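Local structure of beta-microseminoprotein (3IX0) at residues Gln65-Lys70 against Ile76-Lys81. The protein is a secreted, disulfide-rich, homodimeric protein of prostate and seminal plasma that interacts with PI16 and probably binds immunoglobulin. Residues are numbered along the deposited sequence; the frame is centred on the assembly and turned at random.
Sequences QRIFKK and IVVEKK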
loop_
_atom_site.group_PDB
_atom_site.type_symbol
_atom_site.label_atom_id
_atom_site.label_comp_id
_atom_site.label_asym_id
_atom_site.label_seq_id
_atom_site.Cartn_x
_atom_site.Cartn_y
_atom_site.Cartn_z
ATOM N N GLN B 65 12.497 21.094 0.560
ATOM C CA GLN B 65 12.973 19.782 0.907
ATOM C C GLN B 65 11.919 19.097 1.777
ATOM O O GLN B 65 11.121 19.763 2.440
ATOM C CB GLN B 65 14.311 19.873 1.668
ATOM C CG GLN B 65 14.192 20.480 3.052
ATOM C CD GLN B 65 15.546 20.701 3.743
ATOM O OE1 GLN B 65 16.495 19.947 3.548
ATOM N NE2 GLN B 65 15.618 21.734 4.571
ATOM N N ARG B 66 11.924 17.770 1.786
ATOM C CA ARG B 66 11.059 17.036 2.704
ATOM C C ARG B 66 11.858 16.561 3.913
ATOM O O ARG B 66 13.015 16.153 3.804
ATOM C CB ARG B 66 10.380 15.853 2.004
ATOM C CG ARG B 66 11.316 14.690 1.646
ATOM C CD ARG B 66 10.657 13.763 0.637
ATOM N NE ARG B 66 11.526 12.655 0.257
ATOM C CZ ARG B 66 11.452 12.001 -0.902
ATOM N NH1 ARG B 66 10.547 12.341 -1.814
ATOM N NH2 ARG B 66 12.291 11.003 -1.152
ATOM N N ILE B 67 11.242 16.635 5.082
ATOM C CA ILE B 67 11.918 16.233 6.295
ATOM C C ILE B 67 10.978 15.287 7.055
ATOM O O ILE B 67 9.808 15.599 7.286
ATOM C CB ILE B 67 12.282 17.457 7.164
ATOM C CG1 ILE B 67 13.118 18.463 6.371
ATOM C CG2 ILE B 67 12.988 17.003 8.431
ATOM C CD1 ILE B 67 13.410 19.766 7.146
ATOM N N PHE B 68 11.495 14.127 7.427
ATOM C CA PHE B 68 10.698 13.098 8.071
ATOM C C PHE B 68 10.595 13.372 9.560
ATOM O O PHE B 68 11.597 13.644 10.194
ATOM C CB PHE B 68 11.351 11.724 7.861
ATOM C CG PHE B 68 10.573 10.589 8.468
ATOM C CD1 PHE B 68 9.237 10.408 8.156
ATOM C CD2 PHE B 68 11.177 9.705 9.352
ATOM C CE1 PHE B 68 8.513 9.373 8.719
ATOM C CE2 PHE B 68 10.459 8.671 9.905
ATOM C CZ PHE B 68 9.123 8.507 9.591
ATOM N N LYS B 69 9.391 13.291 10.115
ATOM C CA LYS B 69 9.205 13.413 11.562
ATOM C C LYS B 69 8.734 12.071 12.116
ATOM O O LYS B 69 7.540 11.767 12.086
ATOM C CB LYS B 69 8.162 14.486 11.879
ATOM C CG LYS B 69 8.373 15.815 11.173
ATOM C CD LYS B 69 9.032 16.831 12.092
ATOM C CE LYS B 69 10.495 17.052 11.732
ATOM N NZ LYS B 69 10.960 18.402 12.162
ATOM N N LYS B 70 9.677 11.275 12.612
ATOM C CA LYS B 70 9.411 9.907 13.002
ATOM C C LYS B 70 8.256 9.844 13.978
ATOM O O LYS B 70 7.324 9.065 13.790
ATOM C CB LYS B 70 10.667 9.273 13.614
ATOM C CG LYS B 70 10.587 7.755 13.765
ATOM C CD LYS B 70 11.892 7.074 13.335
ATOM C CE LYS B 70 12.950 7.048 14.437
ATOM N NZ LYS B 70 12.804 5.875 15.352
ATOM N N ILE B 76 7.152 16.717 6.679
ATOM C CA ILE B 76 6.825 18.088 6.364
ATOM C C ILE B 76 7.629 18.452 5.118
ATOM O O ILE B 76 8.625 17.798 4.800
ATOM C CB ILE B 76 7.141 19.041 7.530
ATOM C CG1 ILE B 76 8.610 18.939 7.946
ATOM C CG2 ILE B 76 6.232 18.733 8.718
ATOM C CD1 ILE B 76 9.107 20.157 8.722
ATOM N N VAL B 77 7.169 19.460 4.395
ATOM C CA VAL B 77 7.859 19.916 3.194
ATOM C C VAL B 77 8.020 21.418 3.291
ATOM O O VAL B 77 7.035 22.154 3.355
ATOM C CB VAL B 77 7.101 19.583 1.919
ATOM C CG1 VAL B 77 7.896 20.043 0.718
ATOM C CG2 VAL B 77 6.810 18.062 1.853
ATOM N N VAL B 78 9.276 21.858 3.298
ATOM C CA VAL B 78 9.607 23.197 3.734
ATOM C C VAL B 78 10.683 23.834 2.870
ATOM O O VAL B 78 11.387 23.164 2.122
ATOM C CB VAL B 78 10.048 23.182 5.208
ATOM C CG1 VAL B 78 8.897 22.744 6.093
ATOM C CG2 VAL B 78 11.228 22.248 5.414
ATOM N N GLU B 79 10.788 25.148 2.964
ATOM C CA GLU B 79 11.780 25.881 2.202
ATOM C C GLU B 79 13.192 25.577 2.699
ATOM O O GLU B 79 13.447 25.556 3.914
ATOM C CB GLU B 79 11.496 27.376 2.283
ATOM C CG GLU B 79 10.283 27.805 1.479
ATOM C CD GLU B 79 10.030 29.313 1.538
ATOM O OE1 GLU B 79 10.908 30.075 2.013
ATOM O OE2 GLU B 79 8.944 29.735 1.099
ATOM N N LYS B 80 14.095 25.331 1.751
ATOM C CA LYS B 80 15.510 25.146 2.075
ATOM C C LYS B 80 16.106 26.352 2.808
ATOM O O LYS B 80 16.801 26.191 3.823
ATOM C CB LYS B 80 16.314 24.812 0.825
ATOM C CG LYS B 80 15.980 23.434 0.226
ATOM C CD LYS B 80 16.810 23.184 -1.022
ATOM C CE LYS B 80 16.529 21.825 -1.639
ATOM N NZ LYS B 80 17.130 21.720 -3.007
ATOM N N LYS B 81 15.804 27.552 2.323
ATOM C CA LYS B 81 16.371 28.767 2.910
ATOM C C LYS B 81 15.754 29.101 4.265
ATOM O O LYS B 81 16.265 29.951 4.981
ATOM C CB LYS B 81 16.228 29.956 1.966
ATOM C CG LYS B 81 14.819 30.475 1.877
ATOM C CD LYS B 81 14.649 31.377 0.675
ATOM C CE LYS B 81 13.332 32.135 0.749
ATOM N NZ LYS B 81 13.470 33.471 0.126
HETATM O O HOH W 1 17.537 23.558 4.802
#
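Ile67 and Val78 touch at about a right angle on the face of a β-hairpin that also carries Gln65 and Ile76, the CD1 of Ile67 lying 3.7 Å from Val78 CG2. In Ile67, CG1 sits beside the backbone N (chi1 -56°) and the chain runs on extended (chi2 175°), which takes the CD1 methyl diagonally over to Val78 instead of to its directly paired residue. That partner, Ile76, has CG1 between its own N and carbonyl carbon (chi1 57°), 4.0 Å from Ile67 CB. Beneath these side chains, strands 64-69 and 74-79 are joined by reciprocal backbone bonds. Gln65 N donates to Val78 O (2.8 Å) and Val78 N donates back to Gln65 O, while Ile67 and Ile76 exchange a second pair. Between them, Arg66 and Val77 form a non-hydrogen-bonded pair with CA atoms 4.3 Å apart; the backbone of Val77 bonds instead to Cys87. Their side chains occupy the other face; Arg66 runs out extended to bond Pro56 O through NH1, and Val77 packs on Pro56 and Val89. Gln65 CG lies 4.2 Å from Val78 CG2, and NE2 makes a weak 2.7 Å bond to a water that donates to Lys80 O, whereas Lys80 NZ bonds Lys61 O and Asp62 O. The four backbone bonds thus set the hairpin register, apolar packing adds to it, and the weak water link ties the Gln65 amide only loosely.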